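Local coordinates for protein GH26A (Muricauda sp. MAR_2010_75, PDB 6Q75) that probably hydrolyses beta-mannans or related polysaccharides as a glycoside hydrolase of family 26, whose members are built on a (beta/alpha)8 barrel, at residues E177-W182 with W218-P223; A248-H253 with L275-Q280. One frame throughout, in Å; residues are numbered along the deposited sequence.

Contact 1. Residues E177-W182 with W218-P223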
ATOM      1  N   GLU A 177       2.205  -7.583  -2.073  1.00 15.46           N
ATOM      2  CA  GLU A 177       2.014  -9.049  -2.045  1.00 17.14           C
ATOM      3  C   GLU A 177       3.130  -9.769  -2.818  1.00 18.19           C
ATOM      4  O   GLU A 177       2.927 -10.811  -3.450  1.00 17.21           O
ATOM      5  CB  GLU A 177       0.618  -9.427  -2.566  1.00 16.81           C
ATOM      6  CG  GLU A 177      -0.487  -8.909  -1.605  1.00 17.28           C
ATOM      7  CD  GLU A 177      -1.931  -9.231  -2.033  1.00 20.47           C
ATOM      8  OE1 GLU A 177      -2.158  -9.933  -3.053  1.00 19.91           O
ATOM      9  OE2 GLU A 177      -2.856  -8.803  -1.304  1.00 20.47           O
ATOM     10  N   MET A 178       4.345  -9.240  -2.699  1.00 16.51           N
ATOM     11  CA  MET A 178       5.461  -9.733  -3.502  1.00 18.07           C
ATOM     12  C   MET A 178       5.950 -11.099  -3.052  1.00 18.04           C
ATOM     13  O   MET A 178       6.692 -11.747  -3.804  1.00 16.46           O
ATOM     14  CB  MET A 178       6.607  -8.718  -3.449  1.00 18.26           C
ATOM     15  CG  MET A 178       7.385  -8.704  -2.120  1.00 21.05           C
ATOM     16  SD  MET A 178       6.472  -8.056  -0.691  1.00 21.74           S
ATOM     17  CE  MET A 178       6.354  -6.315  -1.026  1.00 19.35           C
ATOM     18  N   ASN A 179       5.550 -11.556  -1.854  1.00 17.37           N
ATOM     19  CA  ASN A 179       5.904 -12.904  -1.429  1.00 17.94           C
ATOM     20  C   ASN A 179       4.929 -13.937  -1.966  1.00 18.28           C
ATOM     21  O   ASN A 179       5.176 -15.140  -1.820  1.00 19.26           O
ATOM     22  CB  ASN A 179       6.000 -12.990   0.109  1.00 19.56           C
ATOM     23  CG  ASN A 179       4.718 -12.561   0.813  1.00 17.94           C
ATOM     24  OD1 ASN A 179       4.010 -11.673   0.350  1.00 16.55           O
ATOM     25  ND2 ASN A 179       4.410 -13.210   1.948  1.00 19.42           N
ATOM     26  N   GLY A 180       3.854 -13.494  -2.620  1.00 16.98           N
ATOM     27  CA  GLY A 180       2.919 -14.425  -3.218  1.00 18.74           C
ATOM     28  C   GLY A 180       3.377 -14.870  -4.590  1.00 19.17           C
ATOM     29  O   GLY A 180       4.256 -14.260  -5.219  1.00 18.67           O
ATOM     30  N   VAL A 181       2.751 -15.951  -5.077  1.00 20.27           N
ATOM     31  CA  VAL A 181       3.093 -16.490  -6.387  1.00 19.98           C
ATOM     32  C   VAL A 181       2.207 -15.946  -7.505  1.00 21.53           C
ATOM     33  O   VAL A 181       2.452 -16.256  -8.681  1.00 22.69           O
ATOM     34  CB  VAL A 181       3.037 -18.034  -6.406  1.00 18.14           C
ATOM     35  CG1 VAL A 181       4.002 -18.607  -5.365  1.00 19.31           C
ATOM     36  CG2 VAL A 181       1.586 -18.545  -6.141  1.00 20.65           C
ATOM     37  N   TRP A 182       1.237 -15.089  -7.201  1.00 18.14           N
ATOM     38  CA  TRP A 182       0.217 -14.781  -8.197  1.00 17.02           C
ATOM     39  C   TRP A 182       0.550 -13.603  -9.108  1.00 18.73           C
ATOM     40  O   TRP A 182       0.173 -13.633 -10.286  1.00 18.19           O
ATOM     41  CB  TRP A 182      -1.128 -14.521  -7.515  1.00 17.51           C
ATOM     42  CG  TRP A 182      -1.094 -13.738  -6.229  1.00 17.68           C
ATOM     43  CD1 TRP A 182      -1.269 -12.386  -6.088  1.00 18.19           C
ATOM     44  CD2 TRP A 182      -0.914 -14.263  -4.905  1.00 16.51           C
ATOM     45  NE1 TRP A 182      -1.220 -12.041  -4.748  1.00 18.27           N
ATOM     46  CE2 TRP A 182      -0.994 -13.172  -4.007  1.00 19.18           C
ATOM     47  CE3 TRP A 182      -0.672 -15.542  -4.394  1.00 17.79           C
ATOM     48  CZ2 TRP A 182      -0.844 -13.324  -2.621  1.00 19.16           C
ATOM     49  CZ3 TRP A 182      -0.544 -15.705  -3.010  1.00 17.22           C
ATOM     50  CH2 TRP A 182      -0.619 -14.596  -2.141  1.00 16.47           C
ATOM     51  N   TRP A 218       6.382  -1.207   2.409  1.00 17.80           N
ATOM     52  CA  TRP A 218       6.665  -2.535   1.883  1.00 16.04           C
ATOM     53  C   TRP A 218       5.530  -3.434   2.350  1.00 15.40           C
ATOM     54  O   TRP A 218       5.424  -3.708   3.541  1.00 17.97           O
ATOM     55  CB  TRP A 218       8.022  -3.008   2.404  1.00 18.36           C
ATOM     56  CG  TRP A 218       8.474  -4.389   1.966  1.00 19.11           C
ATOM     57  CD1 TRP A 218       9.208  -4.714   0.842  1.00 18.09           C
ATOM     58  CD2 TRP A 218       8.290  -5.604   2.687  1.00 18.78           C
ATOM     59  NE1 TRP A 218       9.473  -6.065   0.823  1.00 16.68           N
ATOM     60  CE2 TRP A 218       8.914  -6.635   1.942  1.00 20.59           C
ATOM     61  CE3 TRP A 218       7.643  -5.930   3.891  1.00 19.14           C
ATOM     62  CZ2 TRP A 218       8.906  -7.961   2.357  1.00 18.86           C
ATOM     63  CZ3 TRP A 218       7.640  -7.260   4.298  1.00 21.28           C
ATOM     64  CH2 TRP A 218       8.268  -8.251   3.542  1.00 22.70           C
ATOM     65  N   ASN A 219       4.661  -3.857   1.416  1.00 16.77           N
ATOM     66  CA  ASN A 219       3.356  -4.451   1.741  1.00 16.12           C
ATOM     67  C   ASN A 219       3.350  -5.887   1.212  1.00 17.39           C
ATOM     68  O   ASN A 219       3.163  -6.105   0.011  1.00 17.33           O
ATOM     69  CB  ASN A 219       2.230  -3.618   1.106  1.00 18.56           C
ATOM     70  CG  ASN A 219       0.827  -3.928   1.667  1.00 20.29           C
ATOM     71  OD1 ASN A 219      -0.063  -3.081   1.584  1.00 21.81           O
ATOM     72  ND2 ASN A 219       0.626  -5.133   2.223  1.00 18.96           N
ATOM     73  N   ALA A 220       3.518  -6.857   2.107  1.00 16.28           N
ATOM     74  CA  ALA A 220       3.539  -8.265   1.744  1.00 19.38           C
ATOM     75  C   ALA A 220       2.155  -8.885   1.923  1.00 19.13           C
ATOM     76  O   ALA A 220       1.168  -8.206   2.213  1.00 19.10           O
ATOM     77  CB  ALA A 220       4.588  -9.000   2.581  1.00 19.75           C
ATOM     78  N   ASN A 221       2.081 -10.198   1.716  1.00 18.51           N
ATOM     79  CA  ASN A 221       0.892 -10.997   2.020  1.00 16.58           C
ATOM     80  C   ASN A 221       1.160 -11.887   3.225  1.00 17.09           C
ATOM     81  O   ASN A 221       2.274 -12.350   3.432  1.00 18.96           O
ATOM     82  CB  ASN A 221       0.519 -11.886   0.826  1.00 18.22           C
ATOM     83  CG  ASN A 221      -0.970 -12.247   0.807  1.00 20.48           C
ATOM     84  OD1 ASN A 221      -1.771 -11.507   0.251  1.00 21.04           O
ATOM     85  ND2 ASN A 221      -1.331 -13.371   1.423  1.00 22.14           N
ATOM     86  N   GLY A 222       0.125 -12.160   4.031  1.00 19.42           N
ATOM     87  CA  GLY A 222       0.280 -13.198   5.022  1.00 20.08           C
ATOM     88  C   GLY A 222       0.778 -14.498   4.402  1.00 22.28           C
ATOM     89  O   GLY A 222       0.262 -14.945   3.368  1.00 22.99           O
ATOM     90  N   PRO A 223       1.798 -15.121   4.995  1.00 21.69           N
ATOM     91  CA  PRO A 223       2.369 -16.334   4.390  1.00 23.19           C
ATOM     92  C   PRO A 223       1.417 -17.520   4.450  1.00 23.40           C
ATOM     93  O   PRO A 223       0.619 -17.652   5.379  1.00 23.01           O
ATOM     94  CB  PRO A 223       3.620 -16.607   5.229  1.00 28.93           C
ATOM     95  CG  PRO A 223       3.937 -15.257   5.913  1.00 29.66           C
ATOM     96  CD  PRO A 223       2.574 -14.661   6.165  1.00 26.16           C
TER
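The side-chain amide of Asn179 grips the backbone of Asn221 twice. Asn179 OD1 accepts from Asn221 N at 2.8 Å. Asn179 ND2 gives to Asn221 O at 2.7 Å, with the acceptor in the plane of the amide. Both bonds are nearly straight. With chi1 at 57°, the Asn179 amide sits between its own backbone N and carbonyl carbon, turned to the strand. An alanine here would remove both bonds and is likely to leave the N-H and C=O of Asn221 without these mates. Next to it, Met178 CE makes a CH-pi contact over one face of the Trp218 five-membered ring, 3.8 Å from its centroid. Its SD stands oblique to the ring, a Met-aromatic contact. Glu177 N adds a backbone bond to Asn219 O. Further out, Trp182 NE1 bonds Glu177 OE1 at 2.9 Å, on the anti side of the carboxylate. The edge of the Trp182 ring meets the Asn221 amide, the two planes 83° apart. Outside the pair, Trp218 NE1 bonds Phe237 O. Glu177 OE1 also bonds a bound Tris molecule. Glu177 follows the fourth barrel strand, where clan GH-A enzymes carry the acid/base, so the contact probably fixes a catalytic carboxylate in the cleft.

Contact 2. Residues A248-H253 with L275-Q280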
ATOM      1  N   ALA A 248       3.970  -3.683   5.953  1.00 17.34           N
ATOM      2  CA  ALA A 248       2.546  -3.938   5.990  1.00 16.94           C
ATOM      3  C   ALA A 248       2.285  -5.330   5.453  1.00 18.49           C
ATOM      4  O   ALA A 248       3.112  -5.925   4.757  1.00 19.01           O
ATOM      5  CB  ALA A 248       1.759  -2.916   5.162  1.00 20.26           C
ATOM      6  N   THR A 249       1.111  -5.842   5.780  1.00 17.05           N
ATOM      7  CA  THR A 249       0.704  -7.128   5.232  1.00 20.81           C
ATOM      8  C   THR A 249      -0.795  -7.114   4.977  1.00 19.50           C
ATOM      9  O   THR A 249      -1.534  -6.293   5.528  1.00 20.76           O
ATOM     10  CB  THR A 249       1.109  -8.289   6.150  1.00 24.42           C
ATOM     11  OG1 THR A 249       1.017  -9.518   5.411  1.00 27.60           O
ATOM     12  CG2 THR A 249       0.218  -8.347   7.355  1.00 22.30           C
ATOM     13  N   ASP A 250      -1.229  -8.022   4.103  1.00 18.67           N
ATOM     14  CA  ASP A 250      -2.617  -8.155   3.686  1.00 19.00           C
ATOM     15  C   ASP A 250      -3.191  -9.395   4.348  1.00 19.41           C
ATOM     16  O   ASP A 250      -2.605 -10.480   4.238  1.00 20.34           O
ATOM     17  CB  ASP A 250      -2.738  -8.263   2.153  1.00 17.83           C
ATOM     18  CG  ASP A 250      -2.309  -6.970   1.447  1.00 17.71           C
ATOM     19  OD1 ASP A 250      -2.056  -5.966   2.136  1.00 19.76           O
ATOM     20  OD2 ASP A 250      -2.239  -6.946   0.218  1.00 20.07           O
ATOM     21  N   VAL A 251      -4.317  -9.224   5.043  1.00 15.79           N
ATOM     22  CA  VAL A 251      -4.930 -10.279   5.852  1.00 17.96           C
ATOM     23  C   VAL A 251      -6.401 -10.370   5.466  1.00 17.74           C
ATOM     24  O   VAL A 251      -7.191  -9.464   5.772  1.00 17.63           O
ATOM     25  CB  VAL A 251      -4.787 -10.030   7.360  1.00 21.23           C
ATOM     26  CG1 VAL A 251      -5.586 -11.117   8.135  1.00 21.34           C
ATOM     27  CG2 VAL A 251      -3.310 -10.046   7.768  1.00 22.37           C
ATOM     28  N   TYR A 252      -6.774 -11.440   4.772  1.00 15.65           N
ATOM     29  CA  TYR A 252      -8.159 -11.692   4.448  1.00 17.48           C
ATOM     30  C   TYR A 252      -8.675 -12.836   5.322  1.00 19.08           C
ATOM     31  O   TYR A 252      -7.913 -13.489   6.035  1.00 19.70           O
ATOM     32  CB  TYR A 252      -8.319 -12.025   2.955  1.00 19.84           C
ATOM     33  CG  TYR A 252      -8.170 -10.777   2.124  1.00 18.96           C
ATOM     34  CD1 TYR A 252      -9.278  -9.966   1.879  1.00 18.58           C
ATOM     35  CD2 TYR A 252      -6.930 -10.383   1.627  1.00 18.16           C
ATOM     36  CE1 TYR A 252      -9.164  -8.797   1.165  1.00 18.67           C
ATOM     37  CE2 TYR A 252      -6.805  -9.195   0.894  1.00 17.79           C
ATOM     38  CZ  TYR A 252      -7.933  -8.416   0.673  1.00 19.37           C
ATOM     39  OH  TYR A 252      -7.866  -7.248  -0.062  1.00 19.88           O
ATOM     40  N   HIS A 253      -9.983 -13.026   5.275  1.00 18.68           N
ATOM     41  CA  HIS A 253     -10.683 -14.115   5.971  1.00 20.34           C
ATOM     42  C   HIS A 253     -10.502 -14.055   7.482  1.00 21.85           C
ATOM     43  O   HIS A 253     -10.669 -15.072   8.161  1.00 23.87           O
ATOM     44  CB  HIS A 253     -10.220 -15.480   5.465  1.00 24.14           C
ATOM     45  CG  HIS A 253     -10.144 -15.579   3.977  1.00 27.58           C
ATOM     46  ND1 HIS A 253     -11.252 -15.460   3.164  1.00 30.61           N
ATOM     47  CD2 HIS A 253      -9.095 -15.803   3.155  1.00 29.12           C
ATOM     48  CE1 HIS A 253     -10.884 -15.594   1.902  1.00 28.72           C
ATOM     49  NE2 HIS A 253      -9.583 -15.812   1.869  1.00 28.92           N
ATOM     50  N   LEU A 275      -1.785  -3.029   8.589  1.00 16.68           N
ATOM     51  CA  LEU A 275      -2.589  -3.975   7.809  1.00 16.69           C
ATOM     52  C   LEU A 275      -2.914  -3.311   6.482  1.00 16.73           C
ATOM     53  O   LEU A 275      -3.875  -2.544   6.371  1.00 16.64           O
ATOM     54  CB  LEU A 275      -3.858  -4.375   8.568  1.00 16.51           C
ATOM     55  CG  LEU A 275      -3.623  -5.183   9.840  1.00 19.78           C
ATOM     56  CD1 LEU A 275      -4.858  -5.110  10.789  1.00 16.58           C
ATOM     57  CD2 LEU A 275      -3.222  -6.587   9.505  1.00 20.96           C
ATOM     58  N   GLY A 276      -2.112  -3.617   5.458  1.00 16.66           N
ATOM     59  CA  GLY A 276      -2.218  -2.895   4.207  1.00 18.40           C
ATOM     60  C   GLY A 276      -3.520  -3.122   3.469  1.00 18.82           C
ATOM     61  O   GLY A 276      -4.015  -2.206   2.799  1.00 17.04           O
ATOM     62  N   GLU A 277      -4.083  -4.345   3.564  1.00 16.37           N
ATOM     63  CA  GLU A 277      -5.416  -4.660   3.079  1.00 15.08           C
ATOM     64  C   GLU A 277      -6.024  -5.646   4.048  1.00 16.30           C
ATOM     65  O   GLU A 277      -5.329  -6.534   4.537  1.00 17.81           O
ATOM     66  CB  GLU A 277      -5.453  -5.344   1.708  1.00 16.78           C
ATOM     67  CG  GLU A 277      -4.825  -4.551   0.570  1.00 17.20           C
ATOM     68  CD  GLU A 277      -4.844  -5.304  -0.744  1.00 22.11           C
ATOM     69  OE1 GLU A 277      -5.614  -6.284  -0.854  1.00 20.17           O
ATOM     70  OE2 GLU A 277      -4.105  -4.873  -1.671  1.00 18.83           O
ATOM     71  N   VAL A 278      -7.308  -5.487   4.307  1.00 15.07           N
ATOM     72  CA  VAL A 278      -8.063  -6.484   5.064  1.00 15.17           C
ATOM     73  C   VAL A 278      -9.417  -6.677   4.413  1.00 16.75           C
ATOM     74  O   VAL A 278      -9.921  -5.818   3.681  1.00 16.97           O
ATOM     75  CB  VAL A 278      -8.272  -6.136   6.559  1.00 19.19           C
ATOM     76  CG1 VAL A 278      -6.937  -5.804   7.233  1.00 19.14           C
ATOM     77  CG2 VAL A 278      -9.296  -5.016   6.727  1.00 20.04           C
ATOM     78  N   GLY A 279     -10.014  -7.830   4.705  1.00 15.44           N
ATOM     79  CA  GLY A 279     -11.392  -8.052   4.312  1.00 15.73           C
ATOM     80  C   GLY A 279     -12.243  -7.982   5.568  1.00 16.08           C
ATOM     81  O   GLY A 279     -12.734  -6.911   5.923  1.00 17.53           O
ATOM     82  N   GLN A 280     -12.395  -9.109   6.251  1.00 16.51           N
ATOM     83  CA  GLN A 280     -12.963  -9.103   7.594  1.00 16.81           C
ATOM     84  C   GLN A 280     -12.139  -8.202   8.509  1.00 16.71           C
ATOM     85  O   GLN A 280     -10.915  -8.323   8.573  1.00 19.59           O
ATOM     86  CB  GLN A 280     -12.967 -10.522   8.175  1.00 20.60           C
ATOM     87  CG  GLN A 280     -13.800 -11.509   7.396  1.00 24.17           C
ATOM     88  CD  GLN A 280     -13.841 -12.865   8.086  1.00 23.16           C
ATOM     89  OE1 GLN A 280     -13.560 -12.960   9.291  1.00 24.15           O
ATOM     90  NE2 GLN A 280     -14.180 -13.918   7.330  1.00 25.18           N
TER
HETATM   91  O   HOH W   1      -9.539 -10.181   7.003  1.00 15.54           O
HETATM   92  O   HOH W   2     -12.298 -11.532   3.877  1.00  7.32           O
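Tyr252 OH donates to Glu277 OE1 at 2.6 Å, from just past the end of one of two parallel strands of the (beta/alpha)8 barrel to a residue of the other. The paired strands, 246-251 and 273-278, belong to one beta-alpha-beta unit with helix 258-268. In the segments they run 15° from parallel. Val251 N bonds Glu277 O at 2.9 Å, and Gly276 N bonds Thr249 O. Side chains then divide between two faces. Thr249, Val251, Leu275 and Val278 point to one, Asp250 and Glu277 to the other.

Glu277 CG lies opposite its carbonyl carbon (chi1 -59°), and the chain beyond is extended, which carries the carboxylate out beside Asp250. Asp250 has a similar first torsion, which brings its own carboxylate alongside. The two groups stack with planes 27° apart, and Asp250 OD2 is 3.2 Å from Glu277 CD. Asp250 OD1 is held by Asn219 ND2 on the neighbouring strand. The Tyr252 ring stands almost square to the Glu277 carboxylate, which it meets at its edge. Glu277 OE2 also bonds the bound Tris molecule. In clan GH-A enzymes the nucleophile sits at the end of the seventh strand, consistent with a catalytic role for Glu277.

On the other face Val251 CG2 packs on Leu275 CD2 at 3.9 Å, and Tyr256 touches Val251, Leu275 and Val278. Beyond Val278 the direct bonding weakens: Gly279 N reaches Val251 O only by a weak bond. There Gly279 lies against Tyr252, where a beta carbon would clash with the ring. The amide end of Gln280 lies alongside the backbone of His253. One water bridges the two segments here, donating to Val251 O at 2.7 Å and to Gln280 O.

Overall arrangement
The centres of the two contacts lie about 11 Å apart, and they come in series along the chain. Contact 1 joins the loop after strand 170-173 to strand 214-221. Contact 2 joins the next two strands, 246-251 and 273-278. Strands 214-221 and 246-251 are neighbours in the parallel barrel sheet, so the contacts adjoin. They meet chiefly at Asp250, whose OD1 probably takes a hydrogen bond from Asn219 ND2 and whose OD2 comes 2.5 Å from Glu177 OE2. Glu177 CD and Glu277 CD are 5.1 Å apart, consistent with the acid/base and nucleophile pair of a retaining glycosidase. The contacts therefore probably form adjacent parts of one active-site cleft, where a Tris molecule, probably from the crystallisation liquor, is bound.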